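Long-range contacts in esterase (Alcaligenes sp., PDB 1QLW), which probably hydrolyses carboxylic ester bonds, as a bacterial esterase built on the alpha/beta-hydrolase fold: residues T200-H205 against K221-I226; P185-L190 against G209-Q214. All coordinates share one frame; numbering follows the deposited sequence.

Contact 1: T200-H205 against K221-I226; sequences TVLLSH and KGITAI
T200 grips the neighbouring strand with both ends of its backbone: T200 N donates to G222 O at 2.9 Å, and T224 N donates to T200 O at the same length. The two bonds straddle I223 in the way expected of parallel strands. T224 CB lies 3.5 Å from T200 O, and the first torsion (chi1 -53°) turns OG1 beside its own backbone N, near T200 N but at an angle too poor for a bond. Opposite V201 the second strand carries an extra residue: T200 pairs with I223 but L202 with I226, so two steps on one strand match three on the other, a beta bulge at T224-A225 that leaves the buried A225 N without a partner. V201 CG2 still packs on A225 CB, 4.2 Å away, and V201 CA makes a CA-H...O contact with A225 O. L202 restores the pattern, its N donating to A225 O at 3.0 Å. On the face that T200, I223 and I226 share with it, L202 reaches back so that CD1 rests 4.1 Å from I223 CG2. Helix 211-218 packs over this face, P212 lying against L202 and T215 and A216 against I223. Strand 65-68 pairs with the other edge of strand 200-205, and the two segments are the successive strands of a beta-alpha-beta unit within the central sheet.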
loop_
_atom_site.group_PDB
_atom_site.type_symbol
_atom_site.label_atom_id
_atom_site.label_comp_id
_atom_site.label_asym_id
_atom_site.label_seq_id
_atom_site.Cartn_x
_atom_site.Cartn_y
_atom_site.Cartn_z
ATOM N N THR A 200 1.156 -8.385 21.162
ATOM C CA THR A 200 1.561 -8.769 19.823
ATOM C C THR A 200 3.057 -9.038 19.813
ATOM O O THR A 200 3.829 -8.479 20.604
ATOM C CB THR A 200 1.209 -7.662 18.790
ATOM O OG1 THR A 200 1.555 -8.070 17.461
ATOM C CG2 THR A 200 1.898 -6.337 19.072
ATOM N N VAL A 201 3.459 -9.900 18.906
ATOM C CA VAL A 201 4.856 -10.157 18.629
ATOM C C VAL A 201 5.245 -9.169 17.521
ATOM O O VAL A 201 4.654 -9.217 16.436
ATOM C CB VAL A 201 5.103 -11.579 18.139
ATOM C CG1 VAL A 201 6.545 -11.798 17.715
ATOM C CG2 VAL A 201 4.672 -12.581 19.209
ATOM N N LEU A 202 6.224 -8.308 17.750
ATOM C CA LEU A 202 6.695 -7.363 16.746
ATOM C C LEU A 202 7.833 -7.995 15.964
ATOM O O LEU A 202 8.830 -8.382 16.582
ATOM C CB LEU A 202 7.161 -6.058 17.396
ATOM C CG LEU A 202 6.111 -5.282 18.198
ATOM C CD1 LEU A 202 6.726 -4.042 18.830
ATOM C CD2 LEU A 202 4.893 -4.904 17.380
ATOM N N LEU A 203 7.707 -8.060 14.648
ATOM C CA LEU A 203 8.724 -8.642 13.775
ATOM C C LEU A 203 9.151 -7.573 12.777
ATOM O O LEU A 203 8.359 -7.092 11.976
ATOM C CB LEU A 203 8.183 -9.887 13.096
ATOM C CG LEU A 203 9.222 -10.726 12.349
ATOM C CD1 LEU A 203 8.757 -12.166 12.236
ATOM C CD2 LEU A 203 9.530 -10.127 11.000
ATOM N N SER A 204 10.419 -7.174 12.868
ATOM C CA SER A 204 10.968 -6.099 12.054
ATOM C C SER A 204 12.138 -6.549 11.207
ATOM O O SER A 204 12.615 -7.686 11.287
ATOM C CB SER A 204 11.352 -4.918 12.932
ATOM O OG SER A 204 12.395 -5.316 13.797
ATOM N N HIS A 205 12.638 -5.636 10.372
ATOM C CA HIS A 205 13.642 -5.948 9.366
ATOM C C HIS A 205 14.525 -4.751 9.084
ATOM O O HIS A 205 14.017 -3.690 8.732
ATOM C CB HIS A 205 12.924 -6.352 8.053
ATOM C CG HIS A 205 13.810 -6.836 6.951
ATOM N ND1 HIS A 205 13.518 -6.550 5.628
ATOM C CD2 HIS A 205 14.936 -7.582 6.986
ATOM C CE1 HIS A 205 14.489 -7.137 4.926
ATOM N NE2 HIS A 205 15.352 -7.778 5.696
ATOM N N LYS A 221 3.952 -1.864 27.233
ATOM C CA LYS A 221 2.621 -2.442 27.234
ATOM C C LYS A 221 2.243 -3.053 25.893
ATOM O O LYS A 221 2.338 -2.440 24.843
ATOM C CB LYS A 221 1.577 -1.401 27.635
ATOM C CG LYS A 221 0.159 -1.938 27.760
ATOM C CD LYS A 221 -0.765 -0.911 28.397
ATOM C CE LYS A 221 -2.149 -1.503 28.614
ATOM N NZ LYS A 221 -2.067 -2.906 29.107
ATOM N N GLY A 222 1.805 -4.297 25.956
ATOM C CA GLY A 222 1.326 -5.016 24.783
ATOM C C GLY A 222 2.400 -5.641 23.915
ATOM O O GLY A 222 2.063 -6.227 22.873
ATOM N N ILE A 223 3.675 -5.535 24.300
ATOM C CA ILE A 223 4.746 -6.103 23.490
ATOM C C ILE A 223 5.116 -7.460 24.053
ATOM O O ILE A 223 5.762 -7.565 25.104
ATOM C CB ILE A 223 5.969 -5.182 23.417
ATOM C CG1 ILE A 223 5.507 -3.819 22.902
ATOM C CG2 ILE A 223 7.057 -5.795 22.541
ATOM C CD1 ILE A 223 6.578 -2.775 22.821
ATOM N N THR A 224 4.723 -8.522 23.380
ATOM C CA THR A 224 4.872 -9.872 23.914
ATOM C C THR A 224 6.257 -10.428 23.667
ATOM O O THR A 224 6.812 -11.106 24.533
ATOM C CB THR A 224 3.796 -10.761 23.245
ATOM O OG1 THR A 224 2.512 -10.152 23.412
ATOM C CG2 THR A 224 3.813 -12.164 23.809
ATOM N N ALA A 225 6.794 -10.157 22.501
ATOM C CA ALA A 225 8.089 -10.649 22.092
ATOM C C ALA A 225 8.538 -9.823 20.887
ATOM O O ALA A 225 7.702 -9.184 20.244
ATOM C CB ALA A 225 8.043 -12.124 21.704
ATOM N N ILE A 226 9.832 -9.842 20.614
ATOM C CA ILE A 226 10.398 -9.123 19.480
ATOM C C ILE A 226 11.242 -10.076 18.654
ATOM O O ILE A 226 12.093 -10.761 19.215
ATOM C CB ILE A 226 11.237 -7.912 19.929
ATOM C CG1 ILE A 226 10.379 -6.909 20.691
ATOM C CG2 ILE A 226 11.992 -7.302 18.767
ATOM C CD1 ILE A 226 11.160 -5.835 21.400
#

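Contact 2: P185-L190 against G209-Q214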
loop_
_atom_site.group_PDB
_atom_site.type_symbol
_atom_site.label_atom_id
_atom_site.label_comp_id
_atom_site.label_asym_id
_atom_site.label_seq_id
_atom_site.Cartn_x
_atom_site.Cartn_y
_atom_site.Cartn_z
ATOM N N PRO A 185 8.268 8.066 13.390
ATOM C CA PRO A 185 6.890 8.029 13.874
ATOM C C PRO A 185 6.272 6.650 13.928
ATOM O O PRO A 185 5.342 6.391 14.720
ATOM C CB PRO A 185 6.138 8.971 12.927
ATOM C CG PRO A 185 7.180 9.973 12.529
ATOM C CD PRO A 185 8.415 9.118 12.355
ATOM N N THR A 186 6.776 5.694 13.134
ATOM C CA THR A 186 6.301 4.320 13.221
ATOM C C THR A 186 6.436 3.781 14.639
ATOM O O THR A 186 5.621 2.971 15.073
ATOM C CB THR A 186 7.076 3.431 12.231
ATOM O OG1 THR A 186 6.941 3.933 10.896
ATOM C CG2 THR A 186 6.595 2.006 12.252
ATOM N N VAL A 187 7.498 4.151 15.343
ATOM C CA VAL A 187 7.750 3.626 16.688
ATOM C C VAL A 187 6.610 3.897 17.639
ATOM O O VAL A 187 6.111 2.969 18.301
ATOM C CB VAL A 187 9.084 4.211 17.194
ATOM C CG1 VAL A 187 9.274 3.914 18.681
ATOM C CG2 VAL A 187 10.243 3.631 16.382
ATOM N N ALA A 188 6.158 5.160 17.745
ATOM C CA ALA A 188 5.035 5.455 18.612
ATOM C C ALA A 188 3.763 4.768 18.130
ATOM O O ALA A 188 2.930 4.342 18.924
ATOM C CB ALA A 188 4.796 6.950 18.677
ATOM N N ASN A 189 3.577 4.678 16.815
ATOM C CA ASN A 189 2.397 4.008 16.275
ATOM C C ASN A 189 2.392 2.524 16.600
ATOM O O ASN A 189 1.322 1.954 16.842
ATOM C CB ASN A 189 2.294 4.260 14.774
ATOM C CG ASN A 189 1.904 5.701 14.489
ATOM O OD1 ASN A 189 1.180 6.310 15.265
ATOM N ND2 ASN A 189 2.380 6.209 13.366
ATOM N N LEU A 190 3.568 1.882 16.641
ATOM C CA LEU A 190 3.610 0.475 17.026
ATOM C C LEU A 190 3.193 0.308 18.488
ATOM O O LEU A 190 2.587 -0.716 18.816
ATOM C CB LEU A 190 4.994 -0.116 16.800
ATOM C CG LEU A 190 5.368 -0.284 15.318
ATOM C CD1 LEU A 190 6.859 -0.579 15.207
ATOM C CD2 LEU A 190 4.553 -1.380 14.666
ATOM N N GLY A 209 14.611 -2.619 12.087
ATOM C CA GLY A 209 15.102 -3.554 13.083
ATOM C C GLY A 209 15.048 -3.002 14.490
ATOM O O GLY A 209 14.624 -3.695 15.420
ATOM N N ILE A 210 15.504 -1.764 14.660
ATOM C CA ILE A 210 15.547 -1.132 15.975
ATOM C C ILE A 210 14.182 -0.696 16.483
ATOM O O ILE A 210 13.992 -0.502 17.684
ATOM C CB ILE A 210 16.509 0.078 15.911
ATOM C CG1 ILE A 210 16.913 0.559 17.305
ATOM C CG2 ILE A 210 15.944 1.229 15.100
ATOM C CD1 ILE A 210 17.656 -0.456 18.147
ATOM N N TYR A 211 13.205 -0.505 15.579
ATOM C CA TYR A 211 11.918 0.047 15.992
ATOM C C TYR A 211 11.263 -0.633 17.168
ATOM O O TYR A 211 10.855 0.064 18.100
ATOM C CB TYR A 211 10.910 0.157 14.846
ATOM C CG TYR A 211 11.199 1.090 13.703
ATOM C CD1 TYR A 211 12.322 1.902 13.592
ATOM C CD2 TYR A 211 10.249 1.193 12.683
ATOM C CE1 TYR A 211 12.508 2.718 12.485
ATOM C CE2 TYR A 211 10.411 2.012 11.590
ATOM C CZ TYR A 211 11.554 2.782 11.490
ATOM O OH TYR A 211 11.790 3.606 10.413
ATOM N N PRO A 212 11.097 -1.953 17.169
ATOM C CA PRO A 212 10.384 -2.574 18.291
ATOM C C PRO A 212 11.037 -2.334 19.628
ATOM O O PRO A 212 10.352 -2.269 20.650
ATOM C CB PRO A 212 10.335 -4.054 17.943
ATOM C CG PRO A 212 10.650 -4.148 16.517
ATOM C CD PRO A 212 11.412 -2.922 16.105
ATOM N N PHE A 213 12.366 -2.262 19.633
ATOM C CA PHE A 213 13.097 -2.006 20.864
ATOM C C PHE A 213 12.870 -0.588 21.355
ATOM O O PHE A 213 12.770 -0.343 22.554
ATOM C CB PHE A 213 14.592 -2.269 20.648
ATOM C CG PHE A 213 14.887 -3.658 20.160
ATOM C CD1 PHE A 213 14.818 -4.748 21.018
ATOM C CD2 PHE A 213 15.219 -3.884 18.843
ATOM C CE1 PHE A 213 15.101 -6.030 20.568
ATOM C CE2 PHE A 213 15.514 -5.148 18.379
ATOM C CZ PHE A 213 15.452 -6.226 19.249
ATOM N N GLN A 214 12.821 0.378 20.415
ATOM C CA GLN A 214 12.484 1.745 20.777
ATOM C C GLN A 214 11.039 1.827 21.251
ATOM O O GLN A 214 10.726 2.575 22.187
ATOM C CB GLN A 214 12.733 2.672 19.581
ATOM C CG GLN A 214 14.207 2.758 19.250
ATOM C CD GLN A 214 14.524 3.529 17.999
ATOM O OE1 GLN A 214 13.670 3.683 17.118
ATOM N NE2 GLN A 214 15.748 4.011 17.860
#
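Y211 reaches from helix 211-218 into the side chains of T186, V187 and L190, and each meets a different part of it. T186 crosses the tyrosine at about a right angle: its CB is 3.7 Å from Y211 CE2 and its CG2 lies 3.8 Å from Y211 CD2. V187 comes obliquely to the root of the ring, with CG2 3.8 Å from Y211 CG. L190 also crosses at about a right angle but meets the stem, where CD1 is 4.1 Å from Y211 CB. One turn along, Q214 takes up the rest of V187. The valine has CG1 anti to its own N and CG2 beside it (chi1 169°), an arrangement that splits the work of the two methyls: CG1 rests 3.8 Å from Q214 CB, whereas CG2 touches both the tyrosine and Q214 OE1, the latter at 3.5 Å. Polar groups find partners beyond the two segments, Y211 OH with Q104 OE1 and T186 OG1 with S105 N, and the hydroxyl of T215 lies in hydrogen-bonding range of both V187 O and Y211 O, whose two carbonyls must share its one proton. With an alanine in place of Y211, T186 and V187 would probably lose the ring they pack on, and Q104 OE1 its hydroxyl partner. The contact is thus a worked case of division of labour: the touching is mostly carbon on carbon, with Q214 OE1 against a valine methyl and T215 linking the two helix backbones, while the hydroxyls of threonine and tyrosine tie its margin to the loop carrying Q104 and S105.

In the fold
The segments alternate along the chain: 185-190 of contact 2, then 200-205 of contact 1, then 209-214 and 221-226. Strand 200-205 thus follows helix 185-197 and precedes helix 211-218, which the chain traverses before strand 223-229. The centres of the contacts lie about 10 Å apart, and helix 211-218 mediates between them, presenting P212 and F213 to the sheet and Y211 to helix 185-197. I226 CG2 packs 3.7 Å from F213 CZ, and S204 OG makes a weak, probable hydrogen bond to G209 O. The sharp connection from strand 200-205 into helix 211-218 is consistent with the nucleophile elbow of alpha/beta hydrolases; contact 1 would hold the strand entering it and contact 2 the start of the helix leaving.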